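Long-range contacts in 2-C-methyl-D-erythritol 4-phosphate cytidylyltransferase (Anaerococcus prevotii, PDB 4KT7), which probably transfers a cytidylyl group from CTP to 2-C-methyl-D-erythritol 4-phosphate, releasing diphosphate, in the DXP pathway of isoprenoid biosynthesis: residues I135-S140 with V206-G211; E119-T124 with Q166-F171; K141-I146 with P157-V162. One frame throughout, in Å; residues are numbered along the deposited sequence.

Contact 1: residues I135-S140 with V206-G211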
# COMPACT_ATOMS: atom_id res chain seq x y z
N ILE A 135 -15.27 5.23 -8.15
CA ILE A 135 -13.97 4.54 -8.15
C ILE A 135 -13.96 3.48 -7.06
O ILE A 135 -14.75 3.56 -6.12
CB ILE A 135 -12.80 5.51 -7.89
CG1 ILE A 135 -12.89 6.09 -6.47
CG2 ILE A 135 -12.83 6.64 -8.90
CD1 ILE A 135 -11.72 7.03 -6.14
N THR A 136 -13.09 2.48 -7.20
CA THR A 136 -12.96 1.45 -6.16
C THR A 136 -11.70 1.78 -5.36
O THR A 136 -10.71 2.22 -5.94
CB THR A 136 -12.83 0.05 -6.78
OG1 THR A 136 -11.92 0.12 -7.88
CG2 THR A 136 -14.16 -0.44 -7.28
N ALA A 137 -11.72 1.58 -4.04
CA ALA A 137 -10.57 1.95 -3.20
C ALA A 137 -10.64 1.15 -1.91
O ALA A 137 -11.71 0.64 -1.57
CB ALA A 137 -10.58 3.47 -2.92
N THR A 138 -9.51 1.04 -1.21
CA THR A 138 -9.47 0.28 0.05
C THR A 138 -8.78 1.10 1.13
O THR A 138 -7.79 1.80 0.84
CB THR A 138 -8.72 -1.05 -0.06
OG1 THR A 138 -7.42 -0.84 -0.62
CG2 THR A 138 -9.53 -2.08 -0.90
N LYS A 139 -9.29 1.03 2.36
CA LYS A 139 -8.69 1.77 3.44
C LYS A 139 -7.25 1.33 3.57
O LYS A 139 -6.95 0.13 3.52
CB LYS A 139 -9.42 1.55 4.76
CG LYS A 139 -8.86 2.41 5.89
CD LYS A 139 -9.60 2.17 7.20
CE LYS A 139 -10.93 2.92 7.21
NZ LYS A 139 -11.82 2.38 8.28
N SER A 140 -6.34 2.29 3.70
CA SER A 140 -4.93 1.93 3.73
C SER A 140 -4.63 1.21 5.03
O SER A 140 -4.95 1.71 6.13
CB SER A 140 -4.03 3.16 3.60
OG SER A 140 -2.68 2.79 3.80
N VAL A 206 -17.23 12.14 -6.67
CA VAL A 206 -16.73 10.85 -7.08
C VAL A 206 -17.08 9.87 -5.96
O VAL A 206 -16.60 10.01 -4.84
CB VAL A 206 -15.20 10.87 -7.32
CG1 VAL A 206 -14.70 9.49 -7.81
CG2 VAL A 206 -14.84 11.95 -8.32
N LYS A 207 -17.93 8.89 -6.27
CA LYS A 207 -18.37 7.93 -5.27
C LYS A 207 -17.31 6.86 -5.09
O LYS A 207 -16.71 6.37 -6.06
CB LYS A 207 -19.69 7.28 -5.69
CG LYS A 207 -20.25 6.28 -4.68
CD LYS A 207 -20.79 7.02 -3.44
CE LYS A 207 -21.04 6.06 -2.29
NZ LYS A 207 -21.65 6.80 -1.13
N VAL A 208 -17.07 6.47 -3.84
CA VAL A 208 -16.08 5.45 -3.59
C VAL A 208 -16.78 4.15 -3.26
O VAL A 208 -17.68 4.13 -2.43
CB VAL A 208 -15.15 5.86 -2.44
CG1 VAL A 208 -14.13 4.77 -2.19
CG2 VAL A 208 -14.45 7.18 -2.77
N VAL A 209 -16.38 3.08 -3.92
CA VAL A 209 -16.89 1.75 -3.61
C VAL A 209 -15.76 0.98 -2.95
O VAL A 209 -14.62 1.03 -3.44
CB VAL A 209 -17.33 1.03 -4.90
CG1 VAL A 209 -17.38 -0.47 -4.72
CG2 VAL A 209 -18.67 1.60 -5.39
N HIS A 210 -16.04 0.28 -1.85
CA HIS A 210 -15.03 -0.56 -1.21
C HIS A 210 -14.51 -1.61 -2.19
O HIS A 210 -15.27 -2.40 -2.76
CB HIS A 210 -15.58 -1.26 0.03
CG HIS A 210 -15.85 -0.33 1.18
ND1 HIS A 210 -14.84 0.27 1.90
CD2 HIS A 210 -17.01 0.08 1.74
CE1 HIS A 210 -15.36 1.03 2.84
NE2 HIS A 210 -16.68 0.93 2.77
N GLY A 211 -13.19 -1.61 -2.38
CA GLY A 211 -12.56 -2.58 -3.25
C GLY A 211 -12.12 -3.81 -2.47
O GLY A 211 -12.59 -4.09 -1.36
O HOH W 1 -11.87 -0.69 2.46
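Ile135, Thr136 and Ala137 run parallel in register with Val208, Val209 and His210, the short strand axes approaching to 4.6 Å and diverging by 53°. This is a parallel strand pair of the large mixed sheet in a nucleotidyltransferase domain of the GT-A clan, with 206-210 laid alongside 133-139. Four backbone hydrogen bonds stitch it. Ile135 grips both neighbours of Val208: its N donates to Lys207 O, almost along the C=O axis, and its O accepts from Val209 N, each at 2.8 Å. Ala137 does the same round His210, its N reaching Val209 O and its O taking Gly211 N. The last donor, however, stands 43° out of the carbonyl plane, where the chain leaves the strand.

The side chains divide between the two faces. On one, Ile135 meets Val206 at about a right angle, CG2 to CG1 at 3.6 Å. Ile135 has CG1 wedged between its backbone N and carbonyl carbon (chi1 66°), which carries CG2 beside the N and over that valine. On the same face Val208 turns CG2 toward Ile135 CG1, while its CG1 touches Ala137 CB at 3.9 Å. Met151 of the second subunit packs on Val208. On the other face Thr136 and Val209 meet through their CG2 and CG1 methyls at 4.1 Å, beneath helix 118-127; the Thr136 hydroxyl is used outside this pair, on Pro168 O. Lys207 leads away, giving NZ to Asp150 O of the second subunit and a cation-pi contact to Tyr152 of that subunit. Beyond strand 206-210, Thr138 CG2 lies 3.5 Å from Gly211 C. A water accepts from Lys139 N and is hydrogen-bonded to His210 ND1 at 3.2 Å.

Contact 2: residues E119-T124 with Q166-F171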
# COMPACT_ATOMS: atom_id res chain seq x y z
N GLU A 119 -18.53 -9.47 -8.45
CA GLU A 119 -19.30 -8.62 -7.54
C GLU A 119 -18.77 -7.20 -7.44
O GLU A 119 -19.53 -6.24 -7.28
CB GLU A 119 -19.33 -9.25 -6.14
CG GLU A 119 -20.29 -8.58 -5.19
CD GLU A 119 -19.89 -8.78 -3.73
OE1 GLU A 119 -18.68 -8.86 -3.43
OE2 GLU A 119 -20.81 -8.84 -2.88
N LEU A 120 -17.45 -7.03 -7.55
CA LEU A 120 -16.87 -5.70 -7.49
C LEU A 120 -17.25 -4.89 -8.71
O LEU A 120 -17.51 -3.68 -8.62
CB LEU A 120 -15.35 -5.79 -7.37
CG LEU A 120 -14.61 -4.48 -7.23
CD1 LEU A 120 -15.09 -3.75 -5.98
CD2 LEU A 120 -13.09 -4.69 -7.18
N PHE A 121 -17.27 -5.54 -9.88
CA PHE A 121 -17.72 -4.87 -11.09
C PHE A 121 -19.19 -4.48 -11.02
O PHE A 121 -19.56 -3.39 -11.45
CB PHE A 121 -17.49 -5.75 -12.32
CG PHE A 121 -16.03 -5.90 -12.68
CD1 PHE A 121 -15.39 -4.92 -13.42
CD2 PHE A 121 -15.32 -7.03 -12.29
CE1 PHE A 121 -14.03 -5.06 -13.76
CE2 PHE A 121 -13.98 -7.17 -12.63
CZ PHE A 121 -13.34 -6.18 -13.36
N LEU A 122 -20.03 -5.38 -10.51
CA LEU A 122 -21.45 -5.08 -10.33
C LEU A 122 -21.67 -3.93 -9.35
O LEU A 122 -22.51 -3.06 -9.57
CB LEU A 122 -22.19 -6.32 -9.84
CG LEU A 122 -22.28 -7.49 -10.83
CD1 LEU A 122 -22.99 -8.70 -10.22
CD2 LEU A 122 -22.98 -7.05 -12.11
N LYS A 123 -20.90 -3.92 -8.26
CA LYS A 123 -21.02 -2.85 -7.27
C LYS A 123 -20.63 -1.51 -7.87
O LYS A 123 -21.24 -0.48 -7.57
CB LYS A 123 -20.15 -3.13 -6.05
CG LYS A 123 -20.75 -4.19 -5.11
CD LYS A 123 -19.64 -4.85 -4.27
CE LYS A 123 -18.91 -3.83 -3.41
NZ LYS A 123 -17.68 -4.39 -2.74
N THR A 124 -19.59 -1.53 -8.70
CA THR A 124 -19.14 -0.30 -9.36
C THR A 124 -20.22 0.18 -10.33
O THR A 124 -20.55 1.36 -10.37
CB THR A 124 -17.83 -0.55 -10.11
OG1 THR A 124 -16.89 -1.11 -9.20
CG2 THR A 124 -17.27 0.73 -10.68
N GLN A 166 -7.91 1.47 -6.60
CA GLN A 166 -7.61 0.37 -7.50
C GLN A 166 -8.49 0.57 -8.74
O GLN A 166 -8.86 1.70 -9.07
CB GLN A 166 -7.84 -0.99 -6.80
CG GLN A 166 -9.14 -1.11 -5.95
CD GLN A 166 -9.24 -2.45 -5.22
OE1 GLN A 166 -10.22 -3.20 -5.39
NE2 GLN A 166 -8.24 -2.77 -4.40
N THR A 167 -8.80 -0.50 -9.45
CA THR A 167 -9.80 -0.41 -10.51
C THR A 167 -10.68 -1.63 -10.33
O THR A 167 -10.23 -2.62 -9.76
CB THR A 167 -9.16 -0.36 -11.92
OG1 THR A 167 -8.75 -1.66 -12.31
CG2 THR A 167 -7.98 0.61 -11.96
N PRO A 168 -11.92 -1.61 -10.85
CA PRO A 168 -12.52 -0.67 -11.80
C PRO A 168 -12.88 0.72 -11.27
O PRO A 168 -12.90 0.99 -10.06
CB PRO A 168 -13.80 -1.38 -12.23
CG PRO A 168 -14.19 -2.16 -11.02
CD PRO A 168 -12.87 -2.67 -10.46
N GLN A 169 -13.12 1.61 -12.23
CA GLN A 169 -13.69 2.92 -12.01
C GLN A 169 -14.77 3.01 -13.08
O GLN A 169 -14.71 2.27 -14.06
CB GLN A 169 -12.62 3.99 -12.27
CG GLN A 169 -11.42 3.94 -11.34
CD GLN A 169 -10.53 5.17 -11.48
OE1 GLN A 169 -10.51 5.82 -12.53
NE2 GLN A 169 -9.83 5.51 -10.42
N ALA A 170 -15.76 3.89 -12.93
CA ALA A 170 -16.75 4.04 -14.00
C ALA A 170 -17.38 5.44 -13.99
O ALA A 170 -17.40 6.10 -12.95
CB ALA A 170 -17.84 2.96 -13.87
N PHE A 171 -17.88 5.88 -15.14
CA PHE A 171 -18.33 7.26 -15.34
C PHE A 171 -19.47 7.35 -16.33
O PHE A 171 -19.64 6.45 -17.16
CB PHE A 171 -17.19 8.13 -15.90
CG PHE A 171 -15.91 7.96 -15.18
CD1 PHE A 171 -15.61 8.73 -14.06
CD2 PHE A 171 -15.01 7.00 -15.58
CE1 PHE A 171 -14.43 8.53 -13.37
CE2 PHE A 171 -13.81 6.81 -14.89
CZ PHE A 171 -13.54 7.57 -13.78
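Pro168 packs its ring against Leu120, Phe121 and Thr124 of the helix. Leu120 reaches the ring at CD, its CD2 methyl 3.9 Å away. Phe121 and Thr124 share CG: Phe121 brings the CD1-CE1 side of its ring against CB and CG, with CD1 3.8 Å from CG in an oblique approach. Thr124 adds its hydroxyl, OG1 lying 3.4 Å from Pro168 CG, and two residues along the strand its CG2 meets the Ala170 methyl at 3.9 Å. At the other end Leu120 CD2 also rests 3.7 Å from Gln166 OE1. No hydrogen bond joins the two segments.

The Thr124 hydroxyl is tied back into the helix, donating to Leu120 O at 2.7 Å, while Thr124 N reaches the same oxygen from the opposite face of its plane. With OG1 beside the backbone N (chi1 -54°) and so engaged, CG2 is the branch left facing Ala170. This is helix-on-sheet packing in an alpha/beta nucleotidyltransferase domain: helix 118-127 crosses between parallel strands 105-110 and 133-139 and covers strand 168-172, inserted antiparallel between them. Over the segments helix and strand run 24° apart, 8.6 Å between axes. The cis peptide before Pro168 comes where the chain turns a corner at Thr167, between two portions of strand.

Further out, Phe121 is held edge-to-face by His109 and backed by Thr46 and Val47 of helix 39-48, while Leu107 and His109 flank Pro168. Polar ends around the corner are secured too: Thr167 OG1 to Asp110 N, and Gln166 through NE2 to Glu212 O and through OE1 to Asn215 ND2. Gln169 points away from the helix, its NE2 donating to Asp192 OD2.

Contact 3: residues K141-I146 with P157-V162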
# COMPACT_ATOMS: atom_id res chain seq x y z
N LYS A 141 -4.06 0.02 4.90
CA LYS A 141 -3.58 -0.72 6.04
C LYS A 141 -2.24 -0.20 6.55
O LYS A 141 -1.94 -0.35 7.72
CB LYS A 141 -3.47 -2.21 5.70
CG LYS A 141 -4.78 -2.95 5.74
CD LYS A 141 -4.55 -4.47 5.52
CE LYS A 141 -5.87 -5.24 5.53
NZ LYS A 141 -5.72 -6.70 5.24
N ASP A 142 -1.44 0.40 5.68
CA ASP A 142 -0.19 1.03 6.12
C ASP A 142 -0.47 2.47 6.52
O ASP A 142 -1.26 3.15 5.88
CB ASP A 142 0.84 1.03 4.99
CG ASP A 142 1.40 -0.34 4.72
OD1 ASP A 142 2.12 -0.87 5.60
OD2 ASP A 142 1.14 -0.88 3.62
N THR A 143 0.18 2.96 7.57
CA THR A 143 -0.10 4.32 8.02
C THR A 143 0.58 5.35 7.13
O THR A 143 1.80 5.32 6.95
CB THR A 143 0.37 4.55 9.46
OG1 THR A 143 -0.38 3.70 10.33
CG2 THR A 143 0.17 6.01 9.87
N VAL A 144 -0.22 6.27 6.61
CA VAL A 144 0.25 7.33 5.72
C VAL A 144 0.64 8.62 6.45
O VAL A 144 -0.03 9.01 7.41
CB VAL A 144 -0.85 7.68 4.69
CG1 VAL A 144 -0.50 8.96 3.94
CG2 VAL A 144 -1.02 6.52 3.72
N LYS A 145 1.73 9.26 6.02
CA LYS A 145 2.07 10.60 6.49
C LYS A 145 2.17 11.50 5.28
O LYS A 145 2.62 11.06 4.22
CB LYS A 145 3.42 10.63 7.20
CG LYS A 145 3.57 9.66 8.36
CD LYS A 145 3.27 10.27 9.71
CE LYS A 145 3.59 9.27 10.82
NZ LYS A 145 3.23 9.81 12.17
N ILE A 146 1.78 12.76 5.44
CA ILE A 146 2.11 13.79 4.46
C ILE A 146 3.41 14.46 4.91
O ILE A 146 3.50 14.91 6.06
CB ILE A 146 1.01 14.86 4.38
CG1 ILE A 146 -0.32 14.22 4.01
CG2 ILE A 146 1.39 15.94 3.37
CD1 ILE A 146 -0.23 13.40 2.75
N PRO A 157 -2.56 12.16 8.38
CA PRO A 157 -3.99 12.29 8.07
C PRO A 157 -4.77 11.34 8.93
O PRO A 157 -4.23 10.32 9.38
CB PRO A 157 -4.08 11.83 6.61
CG PRO A 157 -2.70 12.00 6.06
CD PRO A 157 -1.77 11.74 7.21
N ASN A 158 -6.03 11.68 9.19
CA ASN A 158 -6.94 10.80 9.90
C ASN A 158 -6.99 9.48 9.15
O ASN A 158 -7.41 9.45 7.99
CB ASN A 158 -8.33 11.45 9.94
CG ASN A 158 -9.30 10.67 10.78
OD1 ASN A 158 -9.11 9.47 11.02
ND2 ASN A 158 -10.36 11.34 11.24
N ARG A 159 -6.57 8.41 9.79
CA ARG A 159 -6.42 7.08 9.16
C ARG A 159 -7.68 6.46 8.60
O ARG A 159 -7.61 5.65 7.66
CB ARG A 159 -5.84 6.09 10.16
CG ARG A 159 -4.42 5.70 9.87
CD ARG A 159 -4.00 4.56 10.76
NE ARG A 159 -3.17 3.58 10.05
CZ ARG A 159 -3.54 2.33 9.81
NH1 ARG A 159 -4.73 1.90 10.21
NH2 ARG A 159 -2.73 1.51 9.16
N ASP A 160 -8.83 6.79 9.19
CA ASP A 160 -10.10 6.24 8.72
C ASP A 160 -10.51 6.75 7.35
O ASP A 160 -11.44 6.22 6.73
CB ASP A 160 -11.20 6.59 9.71
CG ASP A 160 -11.07 5.83 11.00
OD1 ASP A 160 -10.79 4.62 10.93
OD2 ASP A 160 -11.26 6.45 12.07
N TYR A 161 -9.84 7.79 6.87
CA TYR A 161 -10.24 8.41 5.61
C TYR A 161 -9.15 8.32 4.53
O TYR A 161 -9.25 8.97 3.49
CB TYR A 161 -10.68 9.86 5.86
CG TYR A 161 -11.85 9.94 6.81
CD1 TYR A 161 -13.10 9.45 6.45
CD2 TYR A 161 -11.71 10.46 8.09
CE1 TYR A 161 -14.18 9.51 7.33
CE2 TYR A 161 -12.80 10.52 8.98
CZ TYR A 161 -14.03 10.04 8.58
OH TYR A 161 -15.12 10.08 9.42
N VAL A 162 -8.12 7.52 4.80
CA VAL A 162 -7.02 7.32 3.86
C VAL A 162 -7.20 6.02 3.05
O VAL A 162 -7.16 4.93 3.60
CB VAL A 162 -5.65 7.25 4.60
CG1 VAL A 162 -4.53 7.07 3.60
CG2 VAL A 162 -5.42 8.52 5.47
O HOH W 2 -2.63 8.32 8.46
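Val144, Ile146 and Pro157 pack at the base of a beta arm, the hairpin of strands 144-147 and 153-155, with Val162 beginning the strand that returns to the main sheet. As in other IspD enzymes, such an arm joins the subunits: Val144, Lys145, Ile146 and Val162 form an antiparallel ladder with a strand of the second subunit, and Lys145 NZ makes a salt bridge to Asp192 OD1 there.

The tight part is apolar. Val144 CG2 meets Val162 CG1 at 3.6 Å, the two side chains crossing at a slant. With Val162 CG1 anti to its N (chi1 -179°), that methyl is the one presented. Pro157, just after strand 153-155, lays CG against Ile146 CG1 at 3.8 Å and brings CD to 3.2 Å from Val144 O.

The looser side is polar and partly open to solvent, where Lys141 and Asp142 turn away and Arg159 reaches across to the 141-143 loop. Arg159, bent at chi3, crosses Thr143 at about a right angle and donates from NE to OG1 at 2.8 Å; the bond is bent, 137° at the hydrogen, with the hydroxyl 28° out of the guanidinium plane. Arg159 NH2 lies 2.5 Å from Lys141 O, too short to be read with confidence. An alanine in place of Arg159 would remove the NE donor, probably leaving Thr143 OG1 without this partner and the 141-143 loop freer to move. Between the two parts, a water donates to Val144 O at 2.9 Å and to Pro157 O at 2.7 Å.

How the contacts relate
Contacts 1 and 2, with centres about 9 Å apart, share the main sheet: strand 133-139 pairs with both 206-210 and 168-172, and Thr136 OG1 reaches Pro168 O at 2.5 Å. Contact 3 lies farther out, about 14 Å from contact 1 and 23 Å from contact 2 between centres. Strand 133-139 leads into it, and Ser140 N to Val162 O, 2.8 Å, is a direct backbone tie, probably a hydrogen bond. Asp192, in a loop, takes Gln169 NE2 of its own chain, while Lys145 NZ of one subunit bridges to Asp192 of the other. A sodium ion lies about 10 Å from the Val206 side chain.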